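Local coordinates for uncharacterized protein VP1736 (Vibrio parahaemolyticus, PDB 3LXQ) that is of unknown function but carries a sulfatase-family domain belonging to the alkaline phosphatase clan, at residues G136-T141 with R150-L155; G143-P148 with L433-A438; G161-A166 with T360-R365; P347-S352 with R365-P370. One frame throughout, in Å; residues are numbered along the deposited sequence.

The four contacts show how loops of an alkaline phosphatase-like fold are tied to helices and to each other. Contact 1 closes first along the chain, binding helix 133-141 to the loop that follows it; its segments alternate with those of contact 2, which takes the same loop across to the late helix 422-441. Contacts 3 and 4, whose segments also alternate, both lie inside the long loop closed by contact 2 and share Arg-365. Centres of contacts 1, 2 and 3 lie 11 to 12 Å apart, whereas contact 4 is 13 Å from contact 3 and 20 Å from the other two. All are buried and each touches the others, so they make up one packed region.

Contact 1 (G136-T141 with R150-L155); sequences GIEAVT and RAVVKL
A chi1 of 166° turns CG of Glu-138 away from its own backbone N, and the extended chain beyond carries the carboxylate out from the helix to Ala-151 and Val-152. In this alkaline phosphatase-like fold of the sulfatase family, the contact exemplifies a loop tied back onto the helix it has just left, here helix 133-141, with eight residues between the two segments.

One hydrogen bond crosses directly. Val-152 N donates to Glu-138 OE2 over 3.1 Å and points at it rather straight, at 164°, yet it arrives from above the carboxylate, 49° out of the plane. The other oxygen, OE1, forms a salt bridge with Arg-135 NE on the same helix. With a partner on each oxygen, the carboxylate is restrained from rotating about its last bond. Apolar atoms of the loop also come close: the methyl of Ala-151 sits 3.7 Å from Glu-138 OE2, and Val-152 CG1 approaches the same OE2 to 3.5 Å.

Beside this polar link, Ile-137 CG2 meets Val-153 CG2 at 4.2 Å. Helix 189-195 adds to this patch, Phe-192 touching both valines while Met-189 and Phe-193 pack on Ile-137. The loop gains its shape from a type I beta turn, Ala-151 to Lys-154, in which Lys-154 N bonds to Ala-151 O at 3.0 Å.

At the end of the helix, Ile-137 O accepts two bonds from one residue, Thr-141: the backbone N is 3.0 Å from that oxygen, and the hydroxyl OG1 reaches it at 2.7 Å from above the carbonyl plane.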
loop_
_atom_site.group_PDB
_atom_site.type_symbol
_atom_site.label_atom_id
_atom_site.label_comp_id
_atom_site.label_asym_id
_atom_site.label_seq_id
_atom_site.Cartn_x
_atom_site.Cartn_y
_atom_site.Cartn_z
ATOM N N GLY A 136 2.647 -3.843 -3.992
ATOM C CA GLY A 136 2.312 -2.586 -3.293
ATOM C C GLY A 136 1.268 -1.759 -4.017
ATOM O O GLY A 136 0.412 -1.114 -3.383
ATOM N N ILE A 137 1.328 -1.760 -5.346
ATOM C CA ILE A 137 0.272 -1.127 -6.172
ATOM C C ILE A 137 -1.043 -1.893 -6.005
ATOM O O ILE A 137 -2.107 -1.287 -5.834
ATOM C CB ILE A 137 0.695 -1.053 -7.664
ATOM C CG1 ILE A 137 1.964 -0.199 -7.805
ATOM C CG2 ILE A 137 -0.456 -0.509 -8.541
ATOM C CD1 ILE A 137 2.703 -0.363 -9.131
ATOM N N GLU A 138 -0.975 -3.221 -6.070
ATOM C CA GLU A 138 -2.132 -4.089 -5.783
ATOM C C GLU A 138 -2.824 -3.700 -4.475
ATOM O O GLU A 138 -4.039 -3.460 -4.445
ATOM C CB GLU A 138 -1.657 -5.535 -5.710
ATOM C CG GLU A 138 -2.617 -6.552 -5.113
ATOM C CD GLU A 138 -2.022 -7.956 -5.185
ATOM O OE1 GLU A 138 -1.059 -8.215 -4.434
ATOM O OE2 GLU A 138 -2.487 -8.785 -6.010
ATOM N N ALA A 139 -2.030 -3.609 -3.408
ATOM C CA ALA A 139 -2.552 -3.346 -2.075
ATOM C C ALA A 139 -3.234 -2.005 -1.940
ATOM O O ALA A 139 -4.247 -1.917 -1.263
ATOM C CB ALA A 139 -1.455 -3.456 -1.034
ATOM N N VAL A 140 -2.681 -0.950 -2.539
ATOM C CA VAL A 140 -3.264 0.388 -2.314
ATOM C C VAL A 140 -4.289 0.781 -3.357
ATOM O O VAL A 140 -5.042 1.740 -3.158
ATOM C CB VAL A 140 -2.183 1.498 -2.173
ATOM C CG1 VAL A 140 -1.233 1.152 -1.034
ATOM C CG2 VAL A 140 -1.409 1.708 -3.498
ATOM N N THR A 141 -4.357 0.055 -4.464
ATOM C CA THR A 141 -5.380 0.404 -5.466
ATOM C C THR A 141 -6.578 -0.537 -5.435
ATOM O O THR A 141 -7.672 -0.167 -5.871
ATOM C CB THR A 141 -4.827 0.456 -6.901
ATOM O OG1 THR A 141 -4.336 -0.833 -7.273
ATOM C CG2 THR A 141 -3.728 1.482 -7.004
ATOM N N ARG A 150 2.014 -13.925 -8.746
ATOM C CA ARG A 150 2.306 -12.513 -8.946
ATOM C C ARG A 150 1.075 -11.692 -8.577
ATOM O O ARG A 150 -0.053 -12.173 -8.665
ATOM C CB ARG A 150 2.722 -12.257 -10.396
ATOM C CG ARG A 150 3.852 -13.167 -10.883
ATOM C CD ARG A 150 4.264 -12.918 -12.339
ATOM N NE ARG A 150 3.141 -12.867 -13.282
ATOM C CZ ARG A 150 2.591 -13.922 -13.890
ATOM N NH1 ARG A 150 3.035 -15.150 -13.645
ATOM N NH2 ARG A 150 1.579 -13.747 -14.745
ATOM N N ALA A 151 1.294 -10.455 -8.140
ATOM C CA ALA A 151 0.187 -9.500 -7.988
ATOM C C ALA A 151 -0.691 -9.424 -9.251
ATOM O O ALA A 151 -0.213 -9.649 -10.370
ATOM C CB ALA A 151 0.740 -8.138 -7.658
ATOM N N VAL A 152 -1.965 -9.077 -9.059
ATOM C CA VAL A 152 -2.953 -9.017 -10.138
ATOM C C VAL A 152 -2.650 -7.952 -11.194
ATOM O O VAL A 152 -3.288 -7.928 -12.247
ATOM C CB VAL A 152 -4.411 -8.796 -9.615
ATOM C CG1 VAL A 152 -4.776 -9.795 -8.528
ATOM C CG2 VAL A 152 -4.627 -7.356 -9.170
ATOM N N VAL A 153 -1.684 -7.077 -10.922
ATOM C CA VAL A 153 -1.238 -6.108 -11.941
ATOM C C VAL A 153 -0.706 -6.864 -13.158
ATOM O O VAL A 153 -0.796 -6.378 -14.296
ATOM C CB VAL A 153 -0.148 -5.151 -11.404
ATOM C CG1 VAL A 153 0.287 -4.148 -12.485
ATOM C CG2 VAL A 153 -0.628 -4.433 -10.140
ATOM N N LYS A 154 -0.185 -8.065 -12.907
ATOM C CA LYS A 154 0.438 -8.886 -13.946
ATOM C C LYS A 154 -0.349 -10.148 -14.306
ATOM O O LYS A 154 0.112 -10.953 -15.114
ATOM C CB LYS A 154 1.874 -9.264 -13.542
ATOM C CG LYS A 154 2.830 -8.096 -13.553
ATOM C CD LYS A 154 4.236 -8.501 -13.173
ATOM C CE LYS A 154 5.203 -7.390 -13.533
ATOM N NZ LYS A 154 6.575 -7.659 -13.023
ATOM N N LEU A 155 -1.531 -10.333 -13.725
ATOM C CA LEU A 155 -2.296 -11.539 -14.034
ATOM C C LEU A 155 -3.321 -11.248 -15.126
ATOM O O LEU A 155 -3.847 -10.146 -15.198
ATOM C CB LEU A 155 -2.926 -12.133 -12.772
ATOM C CG LEU A 155 -1.932 -12.608 -11.706
ATOM C CD1 LEU A 155 -2.673 -13.135 -10.497
ATOM C CD2 LEU A 155 -0.974 -13.681 -12.241
#

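Contact 2 (G143-P148 with L433-A438); sequences GFPPSP and LFASKA
Phe-144 opens the contact by laying its ring against Ala-435 and Ala-438, two alanines three residues apart on helix 422-441. A loop of the alkaline phosphatase-like, sulfatase-family fold is thereby packed on a helix from the far end of the chain, 284 residues lying between the segments. A chi1 of -165° sends the ring toward the helix, although the bond leaving its CA does not aim there. The methyl of Ala-435 lies over one ring face, with CB 3.6 Å from Phe-144 CZ, whereas Ala-438 CB comes in at the edge, in the ring plane, 3.8 Å from Phe-144 CE1. Phe-144 CZ also comes within 3.2 Å of the carbonyl O of Ala-435.

Pro-145 follows, its CG meeting the edge of the Phe-434 ring at CD2, 3.8 Å away and in that ring's plane. Ala-438 CB lies over one face of the same ring, offset toward the rim. Pro-145 O lies 3.2 Å from Ala-435 CB.

Pro-146, whose CB points away from the helix, contributes its carbonyl, which is joined to the helix backbone through two waters. Both appear to donate to Pro-146 O; one accepts from Ala-435 N at 2.7 Å, the other from Ser-436 N at 2.9 Å. No direct hydrogen bond links the segments. Ser-147 then brings its CB to 4.3 Å from Ser-436 CB, while its hydroxyl is engaged by Ser-149 N.

Around this junction, helix 422-441 packs through Phe-434 onto helix 50-61 and through Leu-433 onto helix 41-45, while Phe-144 and Pro-146 of the loop touch helix 133-141.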
loop_
_atom_site.group_PDB
_atom_site.type_symbol
_atom_site.label_atom_id
_atom_site.label_comp_id
_atom_site.label_asym_id
_atom_site.label_seq_id
_atom_site.Cartn_x
_atom_site.Cartn_y
_atom_site.Cartn_z
ATOM N N GLY A 143 -6.694 -3.365 -2.645
ATOM C CA GLY A 143 -6.896 -3.896 -1.294
ATOM C C GLY A 143 -6.861 -5.405 -1.264
ATOM O O GLY A 143 -7.129 -6.010 -0.225
ATOM N N PHE A 144 -6.497 -6.005 -2.404
ATOM C CA PHE A 144 -6.525 -7.445 -2.600
ATOM C C PHE A 144 -5.349 -8.030 -1.856
ATOM O O PHE A 144 -4.239 -7.510 -1.965
ATOM C CB PHE A 144 -6.412 -7.761 -4.097
ATOM C CG PHE A 144 -6.774 -9.189 -4.479
ATOM C CD1 PHE A 144 -8.021 -9.728 -4.170
ATOM C CD2 PHE A 144 -5.881 -9.961 -5.213
ATOM C CE1 PHE A 144 -8.354 -11.026 -4.538
ATOM C CE2 PHE A 144 -6.207 -11.262 -5.601
ATOM C CZ PHE A 144 -7.444 -11.799 -5.267
ATOM N N PRO A 145 -5.587 -9.094 -1.079
ATOM C CA PRO A 145 -4.522 -9.752 -0.325
ATOM C C PRO A 145 -3.597 -10.527 -1.254
ATOM O O PRO A 145 -3.859 -10.610 -2.452
ATOM C CB PRO A 145 -5.276 -10.724 0.611
ATOM C CG PRO A 145 -6.703 -10.373 0.503
ATOM C CD PRO A 145 -6.894 -9.724 -0.821
ATOM N N PRO A 146 -2.499 -11.056 -0.711
ATOM C CA PRO A 146 -1.430 -11.685 -1.491
ATOM C C PRO A 146 -1.655 -13.170 -1.789
ATOM O O PRO A 146 -2.475 -13.828 -1.143
ATOM C CB PRO A 146 -0.191 -11.498 -0.599
ATOM C CG PRO A 146 -0.749 -11.472 0.809
ATOM C CD PRO A 146 -2.164 -10.925 0.713
ATOM N N SER A 147 -0.931 -13.683 -2.779
ATOM C CA SER A 147 -0.917 -15.109 -3.085
ATOM C C SER A 147 0.526 -15.488 -3.346
ATOM O O SER A 147 1.390 -14.605 -3.348
ATOM C CB SER A 147 -1.817 -15.428 -4.301
ATOM O OG SER A 147 -1.262 -14.970 -5.525
ATOM N N PRO A 148 0.808 -16.794 -3.541
ATOM C CA PRO A 148 2.139 -17.230 -3.991
ATOM C C PRO A 148 2.399 -16.833 -5.434
ATOM O O PRO A 148 3.518 -16.980 -5.912
ATOM C CB PRO A 148 2.060 -18.759 -3.899
ATOM C CG PRO A 148 0.973 -19.023 -2.968
ATOM C CD PRO A 148 -0.027 -17.940 -3.167
ATOM N N LEU A 433 -5.097 -18.526 1.605
ATOM C CA LEU A 433 -5.748 -19.120 0.439
ATOM C C LEU A 433 -6.662 -18.177 -0.324
ATOM O O LEU A 433 -7.000 -18.441 -1.487
ATOM C CB LEU A 433 -6.581 -20.324 0.873
ATOM C CG LEU A 433 -5.858 -21.546 1.417
ATOM C CD1 LEU A 433 -6.869 -22.527 1.997
ATOM C CD2 LEU A 433 -5.028 -22.209 0.323
ATOM N N PHE A 434 -7.091 -17.101 0.330
ATOM C CA PHE A 434 -8.223 -16.327 -0.188
ATOM C C PHE A 434 -7.976 -15.719 -1.573
ATOM O O PHE A 434 -8.760 -15.952 -2.494
ATOM C CB PHE A 434 -8.693 -15.254 0.812
ATOM C CG PHE A 434 -9.722 -14.320 0.243
ATOM C CD1 PHE A 434 -11.007 -14.769 -0.029
ATOM C CD2 PHE A 434 -9.400 -13.001 -0.045
ATOM C CE1 PHE A 434 -11.957 -13.921 -0.565
ATOM C CE2 PHE A 434 -10.346 -12.142 -0.587
ATOM C CZ PHE A 434 -11.635 -12.606 -0.849
ATOM N N ALA A 435 -6.896 -14.955 -1.715
ATOM C CA ALA A 435 -6.606 -14.266 -2.968
ATOM C C ALA A 435 -6.485 -15.243 -4.130
ATOM O O ALA A 435 -7.030 -14.993 -5.214
ATOM C CB ALA A 435 -5.360 -13.422 -2.854
ATOM N N SER A 436 -5.793 -16.354 -3.892
ATOM C CA SER A 436 -5.634 -17.412 -4.887
ATOM C C SER A 436 -6.993 -17.964 -5.355
ATOM O O SER A 436 -7.216 -18.141 -6.550
ATOM C CB SER A 436 -4.749 -18.515 -4.326
ATOM O OG SER A 436 -4.582 -19.562 -5.254
ATOM N N LYS A 437 -7.915 -18.181 -4.418
ATOM C CA LYS A 437 -9.242 -18.672 -4.768
ATOM C C LYS A 437 -10.137 -17.585 -5.370
ATOM O O LYS A 437 -10.929 -17.860 -6.280
ATOM C CB LYS A 437 -9.910 -19.340 -3.561
ATOM C CG LYS A 437 -9.428 -20.764 -3.279
ATOM C CD LYS A 437 -10.341 -21.780 -3.971
ATOM C CE LYS A 437 -9.867 -23.211 -3.781
ATOM N NZ LYS A 437 -8.871 -23.641 -4.817
ATOM N N ALA A 438 -10.024 -16.359 -4.862
ATOM C CA ALA A 438 -10.863 -15.246 -5.334
ATOM C C ALA A 438 -10.533 -14.912 -6.780
ATOM O O ALA A 438 -11.425 -14.579 -7.577
ATOM C CB ALA A 438 -10.686 -14.011 -4.445
HETATM O O HOH W 1 -5.026 -14.310 0.182
HETATM O O HOH W 2 -3.785 -16.399 -1.845
#

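Contact 3 (G161-A166 with T360-R365); sequences GFFTIA and TPMIGR
Aromatic contacts come first: the ring of Phe-163 is met by both Pro-361 and Met-362. Pro-361 CD stands over one face in a CH-pi contact, 4.2 Å from the Phe-163 ring centroid and 21° off the normal, displaced toward the rim. Met-362, modelled as selenomethionine, supplies a Met-aromatic contact in which its SE lies obliquely to the Phe-163 ring, 5.0 Å from the centroid.

Plain apolar packing adds to this. Met-362 CG touches Phe-163 CE2 at 3.5 Å, the two side chains lying roughly perpendicular. Thr-360 reaches the far end of the same ring, its CB 3.6 Å from Phe-163 CZ, with CG2 equally near. A bend at chi3 (-79°) turns the terminal CE of Met-362 to within 4.1 Å of Ile-165 CG2, extending the apolar patch to the first turn of the helix.

The hydrogen bonds stay on their own side of the contact. Thr-360 OG1 accepts from Met-362 N at 3.0 Å, an ST turn that curls the chain around Pro-361 and so presents three consecutive residues to one ring. Thr-164, at the N-cap position, has its OG1 accept from Asp-167 N, just past the segment, and bond to Asn-196 O.

The contact joins the start of helix 165-171 to the loop leaving strand 358-360; Met-362 continues onto helix 346-353, and Ile-165 packs against Phe-242 of strand 241-246.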
loop_
_atom_site.group_PDB
_atom_site.type_symbol
_atom_site.label_atom_id
_atom_site.label_comp_id
_atom_site.label_asym_id
_atom_site.label_seq_id
_atom_site.Cartn_x
_atom_site.Cartn_y
_atom_site.Cartn_z
ATOM N N GLY A 161 -12.063 -5.028 -15.614
ATOM C CA GLY A 161 -13.147 -5.219 -14.660
ATOM C C GLY A 161 -12.789 -5.867 -13.324
ATOM O O GLY A 161 -13.630 -6.499 -12.699
ATOM N N PHE A 162 -11.544 -5.727 -12.883
ATOM C CA PHE A 162 -11.167 -6.153 -11.532
ATOM C C PHE A 162 -11.524 -5.005 -10.595
ATOM O O PHE A 162 -11.550 -3.841 -11.015
ATOM C CB PHE A 162 -9.671 -6.465 -11.476
ATOM C CG PHE A 162 -9.241 -7.296 -10.279
ATOM C CD1 PHE A 162 -9.451 -8.672 -10.252
ATOM C CD2 PHE A 162 -8.572 -6.700 -9.206
ATOM C CE1 PHE A 162 -9.035 -9.434 -9.177
ATOM C CE2 PHE A 162 -8.168 -7.448 -8.110
ATOM C CZ PHE A 162 -8.386 -8.826 -8.094
ATOM N N PHE A 163 -11.814 -5.306 -9.333
ATOM C CA PHE A 163 -12.104 -4.228 -8.408
ATOM C C PHE A 163 -10.885 -3.353 -8.107
ATOM O O PHE A 163 -9.823 -3.858 -7.718
ATOM C CB PHE A 163 -12.747 -4.700 -7.090
ATOM C CG PHE A 163 -12.918 -3.574 -6.115
ATOM C CD1 PHE A 163 -14.029 -2.742 -6.181
ATOM C CD2 PHE A 163 -11.900 -3.254 -5.230
ATOM C CE1 PHE A 163 -14.152 -1.657 -5.315
ATOM C CE2 PHE A 163 -12.019 -2.164 -4.372
ATOM C CZ PHE A 163 -13.132 -1.385 -4.400
ATOM N N THR A 164 -11.051 -2.045 -8.315
ATOM C CA THR A 164 -10.078 -1.030 -7.880
ATOM C C THR A 164 -10.836 0.180 -7.304
ATOM O O THR A 164 -11.962 0.462 -7.727
ATOM C CB THR A 164 -9.157 -0.517 -9.040
ATOM O OG1 THR A 164 -9.935 0.235 -9.984
ATOM C CG2 THR A 164 -8.445 -1.662 -9.754
ATOM N N ILE A 165 -10.208 0.912 -6.383
ATOM C CA ILE A 165 -10.791 2.170 -5.907
ATOM C C ILE A 165 -10.758 3.234 -7.003
ATOM O O ILE A 165 -11.488 4.219 -6.932
ATOM C CB ILE A 165 -10.119 2.725 -4.619
ATOM C CG1 ILE A 165 -8.626 2.992 -4.841
ATOM C CG2 ILE A 165 -10.367 1.778 -3.421
ATOM C CD1 ILE A 165 -8.033 4.052 -3.888
ATOM N N ALA A 166 -9.906 3.027 -8.010
ATOM C CA ALA A 166 -9.863 3.899 -9.179
ATOM C C ALA A 166 -11.201 3.904 -9.883
ATOM O O ALA A 166 -11.780 4.982 -10.093
ATOM C CB ALA A 166 -8.768 3.479 -10.147
ATOM N N THR A 360 -17.920 -2.718 -1.293
ATOM C CA THR A 360 -16.844 -3.353 -2.037
ATOM C C THR A 360 -16.562 -4.738 -1.469
ATOM O O THR A 360 -17.011 -5.056 -0.361
ATOM C CB THR A 360 -15.539 -2.509 -1.997
ATOM O OG1 THR A 360 -14.779 -2.832 -0.828
ATOM C CG2 THR A 360 -15.835 -1.005 -2.035
ATOM N N PRO A 361 -15.806 -5.570 -2.217
ATOM C CA PRO A 361 -15.390 -6.853 -1.670
ATOM C C PRO A 361 -14.109 -6.785 -0.832
ATOM O O PRO A 361 -13.608 -7.823 -0.418
ATOM C CB PRO A 361 -15.177 -7.704 -2.923
ATOM C CG PRO A 361 -14.714 -6.728 -3.936
ATOM C CD PRO A 361 -15.504 -5.468 -3.657
HETATM N N MSE A 362 -13.589 -5.587 -0.570
HETATM C CA MSE A 362 -12.356 -5.429 0.221
HETATM C C MSE A 362 -12.506 -5.942 1.653
HETATM O O MSE A 362 -13.469 -5.610 2.341
HETATM C CB MSE A 362 -11.891 -3.968 0.253
HETATM C CG MSE A 362 -11.637 -3.347 -1.104
HETATM SE SE MSE A 362 -10.671 -1.665 -0.949
HETATM C CE MSE A 362 -12.143 -0.487 -0.441
ATOM N N ILE A 363 -11.540 -6.742 2.099
ATOM C CA ILE A 363 -11.561 -7.272 3.447
ATOM C C ILE A 363 -10.634 -6.491 4.389
ATOM O O ILE A 363 -10.585 -6.760 5.590
ATOM C CB ILE A 363 -11.257 -8.787 3.489
ATOM C CG1 ILE A 363 -9.822 -9.075 3.024
ATOM C CG2 ILE A 363 -12.278 -9.539 2.647
ATOM C CD1 ILE A 363 -9.368 -10.502 3.271
ATOM N N GLY A 364 -9.917 -5.510 3.840
ATOM C CA GLY A 364 -9.106 -4.600 4.647
ATOM C C GLY A 364 -9.951 -3.695 5.539
ATOM O O GLY A 364 -11.107 -3.401 5.230
ATOM N N ARG A 365 -9.342 -3.234 6.627
ATOM C CA ARG A 365 -10.037 -2.555 7.718
ATOM C C ARG A 365 -10.126 -1.051 7.463
ATOM O O ARG A 365 -9.195 -0.443 6.922
ATOM C CB ARG A 365 -9.299 -2.791 9.034
ATOM C CG ARG A 365 -9.497 -4.168 9.658
ATOM C CD ARG A 365 -8.701 -5.290 8.968
ATOM N NE ARG A 365 -8.875 -6.553 9.693
ATOM C CZ ARG A 365 -8.169 -6.905 10.771
ATOM N NH1 ARG A 365 -7.205 -6.113 11.232
ATOM N NH2 ARG A 365 -8.420 -8.065 11.390
#

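Contact 4 (P347-S352 with R365-P370); sequences PPTLLS and RDLTKP
Ser-352 OG takes part in two hydrogen bonds: it donates to Asp-366 OD2 at 2.6 Å and receives a bond from Thr-80 N. The carboxylate is met on its syn side, 24° out of plane, and is brought to the helix by a chi1 of 175° that sets Asp-366 CG opposite its backbone N.

The second oxygen serves the loop itself. Asp-366 OD1 accepts from Thr-368 N at 3.0 Å, an Asx turn, and Thr-368 OG1 also approaches it very closely. Asp-366 further begins a type I beta turn ending at Lys-369, whose NZ makes a long salt bridge of 3.6 Å with Asp-366 OD2. Here a single acidic side chain both shapes a turn and fastens it to a helix of the alkaline phosphatase-like fold, helix 346-353.

One turn back along that helix, Thr-349 OG1 accepts from Leu-367 N at 2.9 Å with an angle of 163°, while also bonding to Asp-345 O, so its hydroxyl links the residue just before the helix to the loop. The side chains of Thr-349 and Thr-368 lie alongside one another in opposite senses, Thr-349 CG2 to Thr-368 CG2 being 4.1 Å, and Trp-121 of strand 121-127 touches both threonines. Toward the start of the loop segment, Pro-348 CB rests 3.7 Å from Arg-365 O, whereas Arg-365 NH2 bonds to Asp-375 O and Ser-60 O.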
loop_
_atom_site.group_PDB
_atom_site.type_symbol
_atom_site.label_atom_id
_atom_site.label_comp_id
_atom_site.label_asym_id
_atom_site.label_seq_id
_atom_site.Cartn_x
_atom_site.Cartn_y
_atom_site.Cartn_z
ATOM N N PRO A 347 -6.779 1.377 1.494
ATOM C CA PRO A 347 -7.882 1.885 0.667
ATOM C C PRO A 347 -9.224 2.020 1.395
ATOM O O PRO A 347 -9.863 3.038 1.204
ATOM C CB PRO A 347 -7.985 0.895 -0.497
ATOM C CG PRO A 347 -6.800 0.012 -0.408
ATOM C CD PRO A 347 -6.037 0.281 0.844
ATOM N N PRO A 348 -9.659 1.002 2.193
ATOM C CA PRO A 348 -10.893 1.206 2.993
ATOM C C PRO A 348 -10.807 2.383 3.973
ATOM O O PRO A 348 -11.782 3.128 4.144
ATOM C CB PRO A 348 -11.072 -0.124 3.762
ATOM C CG PRO A 348 -9.944 -1.031 3.319
ATOM C CD PRO A 348 -9.232 -0.411 2.179
ATOM N N THR A 349 -9.647 2.552 4.607
ATOM C CA THR A 349 -9.417 3.706 5.482
ATOM C C THR A 349 -9.527 5.048 4.741
ATOM O O THR A 349 -10.190 5.985 5.222
ATOM C CB THR A 349 -8.058 3.604 6.203
ATOM O OG1 THR A 349 -7.986 2.366 6.927
ATOM C CG2 THR A 349 -7.840 4.778 7.158
ATOM N N LEU A 350 -8.901 5.132 3.569
ATOM C CA LEU A 350 -8.845 6.384 2.812
ATOM C C LEU A 350 -10.207 6.789 2.252
ATOM O O LEU A 350 -10.581 7.972 2.329
ATOM C CB LEU A 350 -7.789 6.301 1.701
ATOM C CG LEU A 350 -6.333 6.113 2.167
ATOM C CD1 LEU A 350 -5.472 5.518 1.059
ATOM C CD2 LEU A 350 -5.729 7.407 2.703
ATOM N N LEU A 351 -10.952 5.821 1.712
ATOM C CA LEU A 351 -12.324 6.081 1.244
ATOM C C LEU A 351 -13.194 6.659 2.355
ATOM O O LEU A 351 -14.027 7.552 2.127
ATOM C CB LEU A 351 -12.983 4.808 0.711
ATOM C CG LEU A 351 -12.526 4.223 -0.625
ATOM C CD1 LEU A 351 -13.429 3.058 -0.970
ATOM C CD2 LEU A 351 -12.512 5.261 -1.761
ATOM N N SER A 352 -12.992 6.135 3.557
ATOM C CA SER A 352 -13.751 6.552 4.716
ATOM C C SER A 352 -13.382 7.979 5.075
ATOM O O SER A 352 -14.257 8.773 5.438
ATOM C CB SER A 352 -13.493 5.595 5.884
ATOM O OG SER A 352 -14.433 5.770 6.937
ATOM N N ARG A 365 -9.342 -3.234 6.627
ATOM C CA ARG A 365 -10.037 -2.555 7.718
ATOM C C ARG A 365 -10.126 -1.051 7.463
ATOM O O ARG A 365 -9.195 -0.443 6.922
ATOM C CB ARG A 365 -9.299 -2.791 9.034
ATOM C CG ARG A 365 -9.497 -4.168 9.658
ATOM C CD ARG A 365 -8.701 -5.290 8.968
ATOM N NE ARG A 365 -8.875 -6.553 9.693
ATOM C CZ ARG A 365 -8.169 -6.905 10.771
ATOM N NH1 ARG A 365 -7.205 -6.113 11.232
ATOM N NH2 ARG A 365 -8.420 -8.065 11.390
ATOM N N ASP A 366 -11.264 -0.475 7.830
ATOM C CA ASP A 366 -11.428 0.974 7.880
ATOM C C ASP A 366 -10.905 1.373 9.240
ATOM O O ASP A 366 -11.564 1.178 10.267
ATOM C CB ASP A 366 -12.899 1.348 7.728
ATOM C CG ASP A 366 -13.168 2.852 7.898
ATOM O OD1 ASP A 366 -12.251 3.625 8.259
ATOM O OD2 ASP A 366 -14.331 3.265 7.671
ATOM N N LEU A 367 -9.708 1.927 9.258
ATOM C CA LEU A 367 -9.027 2.149 10.532
ATOM C C LEU A 367 -9.393 3.486 11.173
ATOM O O LEU A 367 -8.839 3.848 12.211
ATOM C CB LEU A 367 -7.515 1.978 10.376
ATOM C CG LEU A 367 -7.100 0.538 10.040
ATOM C CD1 LEU A 367 -5.686 0.469 9.482
ATOM C CD2 LEU A 367 -7.290 -0.414 11.232
ATOM N N THR A 368 -10.335 4.201 10.559
ATOM C CA THR A 368 -10.928 5.373 11.191
ATOM C C THR A 368 -11.865 4.912 12.309
ATOM O O THR A 368 -12.282 5.708 13.149
ATOM C CB THR A 368 -11.739 6.260 10.211
ATOM O OG1 THR A 368 -12.867 5.529 9.720
ATOM C CG2 THR A 368 -10.878 6.768 9.051
ATOM N N LYS A 369 -12.174 3.616 12.301
ATOM C CA LYS A 369 -13.078 3.004 13.255
ATOM C C LYS A 369 -12.304 2.084 14.193
ATOM O O LYS A 369 -11.200 1.641 13.843
ATOM C CB LYS A 369 -14.186 2.239 12.517
ATOM C CG LYS A 369 -15.060 3.174 11.677
ATOM C CD LYS A 369 -16.035 2.429 10.797
ATOM C CE LYS A 369 -17.005 3.421 10.177
ATOM N NZ LYS A 369 -17.678 2.857 8.988
ATOM N N PRO A 370 -12.888 1.790 15.379
ATOM C CA PRO A 370 -12.221 0.982 16.395
ATOM C C PRO A 370 -11.859 -0.396 15.896
ATOM O O PRO A 370 -12.550 -0.977 15.066
ATOM C CB PRO A 370 -13.279 0.866 17.509
ATOM C CG PRO A 370 -14.132 2.063 17.342
ATOM C CD PRO A 370 -14.218 2.241 15.847
#